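Local coordinates for protein SAM-dependent methyltransferase (Pyrococcus horikoshii, PDB 1WZN) that probably transfers a methyl group from S-adenosylmethionine to a substrate not yet identified, and holds the product S-adenosylhomocysteine in its cofactor pocket, at residues L48-G53 with E74-A79; E65-D70 with E91-D96. All blocks are in the same frame, centred on the assembly; numbering follows the deposited sequence.

Contact 1. Residues L48-G53 with E74-A79; sequences LACGTG and EMLRVA. With SAH (S-adenosyl-L-homocysteine), chain F; SO4 (sulfate ion), chain D.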
loop_
_atom_site.group_PDB
_atom_site.type_symbol
_atom_site.label_atom_id
_atom_site.label_comp_id
_atom_site.label_asym_id
_atom_site.label_seq_id
_atom_site.Cartn_x
_atom_site.Cartn_y
_atom_site.Cartn_z
ATOM N N LEU A 48 5.172 -35.559 -16.419
ATOM C CA LEU A 48 4.298 -34.828 -17.339
ATOM C C LEU A 48 4.586 -33.325 -17.389
ATOM O O LEU A 48 4.802 -32.701 -16.355
ATOM C CB LEU A 48 2.834 -35.063 -16.933
ATOM C CG LEU A 48 2.363 -36.533 -16.890
ATOM C CD1 LEU A 48 0.976 -36.612 -16.249
ATOM C CD2 LEU A 48 2.313 -37.112 -18.293
ATOM N N ALA A 49 4.539 -32.758 -18.595
ATOM C CA ALA A 49 4.833 -31.339 -18.830
ATOM C C ALA A 49 6.199 -31.078 -18.209
ATOM O O ALA A 49 6.376 -30.167 -17.400
ATOM C CB ALA A 49 3.759 -30.447 -18.195
ATOM N N CYS A 50 7.171 -31.892 -18.622
ATOM C CA CYS A 50 8.532 -31.835 -18.091
ATOM C C CYS A 50 9.381 -30.616 -18.413
ATOM O O CYS A 50 10.431 -30.432 -17.800
ATOM C CB CYS A 50 9.307 -33.090 -18.516
ATOM S SG CYS A 50 9.567 -33.206 -20.294
ATOM N N GLY A 51 8.948 -29.800 -19.370
ATOM C CA GLY A 51 9.710 -28.610 -19.726
ATOM C C GLY A 51 11.156 -28.914 -20.085
ATOM O O GLY A 51 11.421 -29.859 -20.829
ATOM N N THR A 52 12.084 -28.110 -19.567
ATOM C CA THR A 52 13.515 -28.296 -19.811
ATOM C C THR A 52 14.080 -29.434 -18.961
ATOM O O THR A 52 15.294 -29.660 -18.926
ATOM C CB THR A 52 14.313 -27.027 -19.498
ATOM O OG1 THR A 52 14.205 -26.735 -18.098
ATOM C CG2 THR A 52 13.791 -25.846 -20.324
ATOM N N GLY A 53 13.192 -30.137 -18.267
ATOM C CA GLY A 53 13.597 -31.277 -17.462
ATOM C C GLY A 53 14.370 -31.043 -16.181
ATOM O O GLY A 53 15.128 -31.921 -15.752
ATOM N N GLU A 74 10.409 -27.136 -28.326
ATOM C CA GLU A 74 11.434 -26.157 -27.968
ATOM C C GLU A 74 11.955 -26.390 -26.547
ATOM O O GLU A 74 13.137 -26.164 -26.261
ATOM C CB GLU A 74 10.888 -24.728 -28.099
ATOM C CG GLU A 74 10.483 -24.348 -29.524
ATOM C CD GLU A 74 9.009 -24.578 -29.802
ATOM O OE1 GLU A 74 8.433 -25.546 -29.254
ATOM O OE2 GLU A 74 8.424 -23.794 -30.581
ATOM N N MET A 75 11.074 -26.835 -25.654
ATOM C CA MET A 75 11.477 -27.116 -24.276
ATOM C C MET A 75 12.246 -28.436 -24.222
ATOM O O MET A 75 13.287 -28.533 -23.564
ATOM C CB MET A 75 10.251 -27.196 -23.359
ATOM C CG MET A 75 9.486 -25.879 -23.216
ATOM S SD MET A 75 10.428 -24.618 -22.319
ATOM C CE MET A 75 10.223 -25.175 -20.660
ATOM N N LEU A 76 11.729 -29.453 -24.910
ATOM C CA LEU A 76 12.374 -30.764 -24.947
ATOM C C LEU A 76 13.786 -30.671 -25.527
ATOM O O LEU A 76 14.684 -31.422 -25.133
ATOM C CB LEU A 76 11.542 -31.744 -25.785
ATOM C CG LEU A 76 10.119 -32.056 -25.305
ATOM C CD1 LEU A 76 9.430 -32.991 -26.286
ATOM C CD2 LEU A 76 10.175 -32.682 -23.918
ATOM N N ARG A 77 13.981 -29.751 -26.467
ATOM C CA ARG A 77 15.293 -29.579 -27.079
ATOM C C ARG A 77 16.324 -29.283 -25.995
ATOM O O ARG A 77 17.429 -29.830 -26.009
ATOM C CB ARG A 77 15.257 -28.435 -28.097
ATOM C CG ARG A 77 16.581 -28.205 -28.801
ATOM C CD ARG A 77 16.478 -27.107 -29.849
ATOM N NE ARG A 77 17.757 -26.910 -30.527
ATOM C CZ ARG A 77 17.955 -26.051 -31.523
ATOM N NH1 ARG A 77 16.953 -25.300 -31.967
ATOM N NH2 ARG A 77 19.156 -25.943 -32.077
ATOM N N VAL A 78 15.950 -28.414 -25.056
ATOM C CA VAL A 78 16.820 -28.042 -23.947
ATOM C C VAL A 78 17.029 -29.224 -23.012
ATOM O O VAL A 78 18.145 -29.502 -22.583
ATOM C CB VAL A 78 16.213 -26.862 -23.130
ATOM C CG1 VAL A 78 17.131 -26.503 -21.956
ATOM C CG2 VAL A 78 16.001 -25.659 -24.039
ATOM N N ALA A 79 15.944 -29.917 -22.685
ATOM C CA ALA A 79 16.032 -31.075 -21.800
ATOM C C ALA A 79 16.985 -32.144 -22.356
ATOM O O ALA A 79 17.836 -32.669 -21.632
ATOM C CB ALA A 79 14.641 -31.670 -21.582
HETATM N N SAH F . 7.990 -29.412 -15.073
HETATM C CA SAH F . 8.952 -28.334 -15.561
HETATM C CB SAH F . 8.352 -27.219 -16.373
HETATM C CG SAH F . 7.294 -26.296 -15.789
HETATM S SD SAH F . 6.797 -25.160 -17.162
HETATM C C SAH F . 9.689 -27.780 -14.260
HETATM O O SAH F . 9.409 -28.249 -13.140
HETATM O OXT SAH F . 10.571 -26.856 -14.466
HETATM C "C5'" SAH F . 5.222 -25.743 -17.659
HETATM C "C4'" SAH F . 5.346 -26.813 -18.850
HETATM O "O4'" SAH F . 3.978 -27.132 -19.129
HETATM C "C3'" SAH F . 5.886 -26.289 -20.160
HETATM O "O3'" SAH F . 7.081 -26.983 -20.523
HETATM C "C2'" SAH F . 4.672 -26.497 -21.157
HETATM O "O2'" SAH F . 5.100 -26.771 -22.485
HETATM C "C1'" SAH F . 3.912 -27.635 -20.498
HETATM N N9 SAH F . 2.622 -27.803 -20.828
HETATM C C8 SAH F . 1.507 -26.979 -20.740
HETATM N N7 SAH F . 0.400 -27.496 -21.160
HETATM C C5 SAH F . 0.765 -28.804 -21.585
HETATM C C6 SAH F . -0.018 -29.868 -22.146
HETATM N N6 SAH F . -1.336 -29.782 -22.377
HETATM N N1 SAH F . 0.690 -31.015 -22.438
HETATM C C2 SAH F . 2.031 -31.143 -22.218
HETATM N N3 SAH F . 2.814 -30.143 -21.681
HETATM C C4 SAH F . 2.119 -29.009 -21.392
HETATM S S SO4 D . 20.995 -28.747 -29.602
HETATM O O1 SO4 D . 19.740 -29.494 -29.811
HETATM O O2 SO4 D . 21.623 -29.166 -28.333
HETATM O O3 SO4 D . 20.702 -27.302 -29.558
HETATM O O4 SO4 D . 21.918 -29.030 -30.720
#
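Thr52 and Met75 meet methyl to methyl: CG2 of Thr52 lies 3.6 Å from CE of Met75, the two side chains crossing at a slant. The threonine methyl also runs alongside Val78, whose CG1 is 3.8 Å from Thr52 CG2, both side chains pointing the same way. The backbone of the same residue touches Ala79: Thr52 O meets Ala79 CA at 3.3 Å with 130° at the hydrogen, a CA-H...O contact, and Ala79 CB packs against the Thr52 carbonyl. Cys50 SG reaches Leu76 CD2 at 3.7 Å, because chi1 of 65° sets the sulfur between its own backbone N and carbonyl carbon. The Met75 chain folds at its second and third torsions, which carries CE back over Gly51 CA and to within 3.6 Å of the ligand's O3'. The sequence LACGTG, in a loop between strand 44-48 and helix 54-61, is the glycine-rich signature of the Rossmann-like methyltransferases, and here it is packed against helix 73-85. One of its carbonyls holds the ligand: the amino N of S-adenosylhomocysteine donates to Ala49 O at 2.9 Å. Gly51 CA lies 3.2 Å from the ribose O3', and the absence of a side chain together with its positive phi lets the ligand lie this close. A type II' turn from Cys50 to Gly53, closed by Gly53 N to Cys50 O, shapes the loop, and Gly53 stands at the N-cap of helix 54-61. Farther out, Thr52 OG1 is hydrogen-bonded to Asp13 OD1.

Contact 2. Residues E65-D70 with E91-D96; sequences EVVGLD and EFLQGD. With SAH (S-adenosyl-L-homocysteine), chain F.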
loop_
_atom_site.group_PDB
_atom_site.type_symbol
_atom_site.label_atom_id
_atom_site.label_comp_id
_atom_site.label_asym_id
_atom_site.label_seq_id
_atom_site.Cartn_x
_atom_site.Cartn_y
_atom_site.Cartn_z
ATOM N N GLU A 65 14.157 -44.514 -13.708
ATOM C CA GLU A 65 14.006 -44.678 -15.153
ATOM C C GLU A 65 12.899 -43.679 -15.451
ATOM O O GLU A 65 11.741 -43.927 -15.124
ATOM C CB GLU A 65 13.526 -46.090 -15.496
ATOM C CG GLU A 65 13.384 -46.348 -16.993
ATOM C CD GLU A 65 12.726 -47.687 -17.296
ATOM O OE1 GLU A 65 13.033 -48.671 -16.599
ATOM O OE2 GLU A 65 11.910 -47.757 -18.235
ATOM N N VAL A 66 13.249 -42.563 -16.075
ATOM C CA VAL A 66 12.270 -41.510 -16.322
ATOM C C VAL A 66 11.879 -41.273 -17.768
ATOM O O VAL A 66 12.710 -41.351 -18.677
ATOM C CB VAL A 66 12.790 -40.174 -15.741
ATOM C CG1 VAL A 66 11.685 -39.117 -15.737
ATOM C CG2 VAL A 66 13.330 -40.408 -14.339
ATOM N N VAL A 67 10.593 -41.005 -17.967
ATOM C CA VAL A 67 10.046 -40.680 -19.280
ATOM C C VAL A 67 9.474 -39.270 -19.108
ATOM O O VAL A 67 8.652 -39.047 -18.224
ATOM C CB VAL A 67 8.898 -41.633 -19.673
ATOM C CG1 VAL A 67 8.243 -41.160 -20.971
ATOM C CG2 VAL A 67 9.440 -43.057 -19.839
ATOM N N GLY A 68 9.923 -38.319 -19.925
ATOM C CA GLY A 68 9.418 -36.957 -19.811
ATOM C C GLY A 68 8.563 -36.612 -21.012
ATOM O O GLY A 68 8.928 -36.933 -22.138
ATOM N N LEU A 69 7.422 -35.969 -20.778
ATOM C CA LEU A 69 6.518 -35.596 -21.859
ATOM C C LEU A 69 6.220 -34.101 -21.826
ATOM O O LEU A 69 5.933 -33.542 -20.771
ATOM C CB LEU A 69 5.198 -36.367 -21.726
ATOM C CG LEU A 69 4.073 -35.989 -22.693
ATOM C CD1 LEU A 69 4.352 -36.570 -24.071
ATOM C CD2 LEU A 69 2.757 -36.520 -22.162
ATOM N N ASP A 70 6.297 -33.447 -22.979
ATOM C CA ASP A 70 5.977 -32.029 -23.029
ATOM C C ASP A 70 5.354 -31.672 -24.367
ATOM O O ASP A 70 5.658 -32.272 -25.401
ATOM C CB ASP A 70 7.219 -31.163 -22.752
ATOM C CG ASP A 70 6.853 -29.747 -22.313
ATOM O OD1 ASP A 70 6.592 -28.900 -23.188
ATOM O OD2 ASP A 70 6.803 -29.489 -21.089
ATOM N N GLU A 91 13.916 -40.797 -21.642
ATOM C CA GLU A 91 13.126 -40.827 -22.858
ATOM C C GLU A 91 12.228 -39.587 -22.855
ATOM O O GLU A 91 11.293 -39.491 -22.055
ATOM C CB GLU A 91 12.271 -42.103 -22.913
ATOM C CG GLU A 91 11.231 -42.107 -24.029
ATOM C CD GLU A 91 10.483 -43.423 -24.141
ATOM O OE1 GLU A 91 10.270 -44.089 -23.103
ATOM O OE2 GLU A 91 10.093 -43.784 -25.271
ATOM N N PHE A 92 12.531 -38.631 -23.727
ATOM C CA PHE A 92 11.733 -37.412 -23.830
ATOM C C PHE A 92 10.774 -37.542 -25.014
ATOM O O PHE A 92 11.184 -37.889 -26.125
ATOM C CB PHE A 92 12.647 -36.192 -23.998
ATOM C CG PHE A 92 13.307 -35.754 -22.718
ATOM C CD1 PHE A 92 12.550 -35.197 -21.687
ATOM C CD2 PHE A 92 14.676 -35.914 -22.531
ATOM C CE1 PHE A 92 13.151 -34.802 -20.483
ATOM C CE2 PHE A 92 15.286 -35.526 -21.339
ATOM C CZ PHE A 92 14.524 -34.967 -20.311
ATOM N N LEU A 93 9.498 -37.267 -24.760
ATOM C CA LEU A 93 8.452 -37.378 -25.773
ATOM C C LEU A 93 7.647 -36.094 -25.903
ATOM O O LEU A 93 7.403 -35.408 -24.911
ATOM C CB LEU A 93 7.475 -38.492 -25.387
ATOM C CG LEU A 93 8.045 -39.865 -25.031
ATOM C CD1 LEU A 93 6.963 -40.727 -24.385
ATOM C CD2 LEU A 93 8.583 -40.516 -26.284
ATOM N N GLN A 94 7.212 -35.792 -27.122
ATOM C CA GLN A 94 6.387 -34.612 -27.354
ATOM C C GLN A 94 4.946 -35.082 -27.388
ATOM O O GLN A 94 4.643 -36.143 -27.944
ATOM C CB GLN A 94 6.741 -33.946 -28.686
ATOM C CG GLN A 94 5.979 -32.635 -28.972
ATOM C CD GLN A 94 4.518 -32.851 -29.346
ATOM O OE1 GLN A 94 4.192 -33.766 -30.106
ATOM N NE2 GLN A 94 3.634 -31.996 -28.828
ATOM N N GLY A 95 4.059 -34.301 -26.787
ATOM C CA GLY A 95 2.657 -34.665 -26.773
ATOM C C GLY A 95 1.898 -33.898 -25.711
ATOM O O GLY A 95 2.494 -33.258 -24.842
ATOM N N ASP A 96 0.576 -33.974 -25.792
ATOM C CA ASP A 96 -0.324 -33.311 -24.856
ATOM C C ASP A 96 -0.572 -34.280 -23.697
ATOM O O ASP A 96 -0.883 -35.457 -23.926
ATOM C CB ASP A 96 -1.643 -33.014 -25.578
ATOM C CG ASP A 96 -2.577 -32.125 -24.777
ATOM O OD1 ASP A 96 -2.542 -32.157 -23.531
ATOM O OD2 ASP A 96 -3.372 -31.402 -25.412
HETATM N N SAH F . 7.990 -29.412 -15.073
HETATM C CA SAH F . 8.952 -28.334 -15.561
HETATM C CB SAH F . 8.352 -27.219 -16.373
HETATM C CG SAH F . 7.294 -26.296 -15.789
HETATM S SD SAH F . 6.797 -25.160 -17.162
HETATM C C SAH F . 9.689 -27.780 -14.260
HETATM O O SAH F . 9.409 -28.249 -13.140
HETATM O OXT SAH F . 10.571 -26.856 -14.466
HETATM C "C5'" SAH F . 5.222 -25.743 -17.659
HETATM C "C4'" SAH F . 5.346 -26.813 -18.850
HETATM O "O4'" SAH F . 3.978 -27.132 -19.129
HETATM C "C3'" SAH F . 5.886 -26.289 -20.160
HETATM O "O3'" SAH F . 7.081 -26.983 -20.523
HETATM C "C2'" SAH F . 4.672 -26.497 -21.157
HETATM O "O2'" SAH F . 5.100 -26.771 -22.485
HETATM C "C1'" SAH F . 3.912 -27.635 -20.498
HETATM N N9 SAH F . 2.622 -27.803 -20.828
HETATM C C8 SAH F . 1.507 -26.979 -20.740
HETATM N N7 SAH F . 0.400 -27.496 -21.160
HETATM C C5 SAH F . 0.765 -28.804 -21.585
HETATM C C6 SAH F . -0.018 -29.868 -22.146
HETATM N N6 SAH F . -1.336 -29.782 -22.377
HETATM N N1 SAH F . 0.690 -31.015 -22.438
HETATM C C2 SAH F . 2.031 -31.143 -22.218
HETATM N N3 SAH F . 2.814 -30.143 -21.681
HETATM C C4 SAH F . 2.119 -29.009 -21.392
#
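Val67 and Glu91 lie side by side and point the same way, the valine CG2 3.5 Å from Glu91 OE1, while Leu93 crosses Val67 at a slant with CD1 3.7 Å from Val67 CG1. On this same face Leu69 turns its CD1 toward the neighbouring strand: with CG anti to the backbone N (chi1 174°), the methyl comes 3.4 Å from Leu93 O and packs beside Gly95 N. The other face carries Phe92, whose CD1 sits 4.1 Å from Gly68 CA; with no side chain at Gly68, the ring can come this close to the strand. Strands 65-70 and 91-94 are parallel neighbours, their axes 21° apart, and with helix 73-85 between them in sequence they form a beta-alpha-beta unit of the Rossmann-like sheet, 91-94 being its outermost strand within the chain. Four backbone hydrogen bonds join the strands; a fifth, Gly95 N to Asp70 O, follows just past 91-94. Leu93 N to Gly68 O is the shortest at 2.7 Å, whereas Gly95 N approaches from 51° above the carbonyl plane. At these C-terminal ends both segments present an aspartate to the ligand: Asp70 takes O2' on OD1 at 2.7 Å and O3' on OD2 at 2.6 Å, gripping the ribose diol, and Asp96 OD1 accepts a nearly straight hydrogen bond from adenine N6 at 2.9 Å. His72 N also bonds Asp70 OD1, which helps fix the carboxylate.

Contacts 1 and 2, with centres 8 Å apart, interlock along the chain: strand 65-70 of contact 2 leads into helix 73-85 of contact 1, which leads into strand 91-94. They meet directly where Gly51 N lies 2.8 Å from Asp70 OD2 and Cys50 N 3.0 Å from Leu69 O, both probable hydrogen bonds, so the glycine-rich loop and the ribose-binding aspartate are positioned against each other. Leu76 CD1 also packs 3.4 Å from Leu93 O. The two contacts share S-adenosylhomocysteine: contact 1 meets its amino group, its ribose and, through Ala49 CB, the adenine; contact 2 holds the ribose diol and N6.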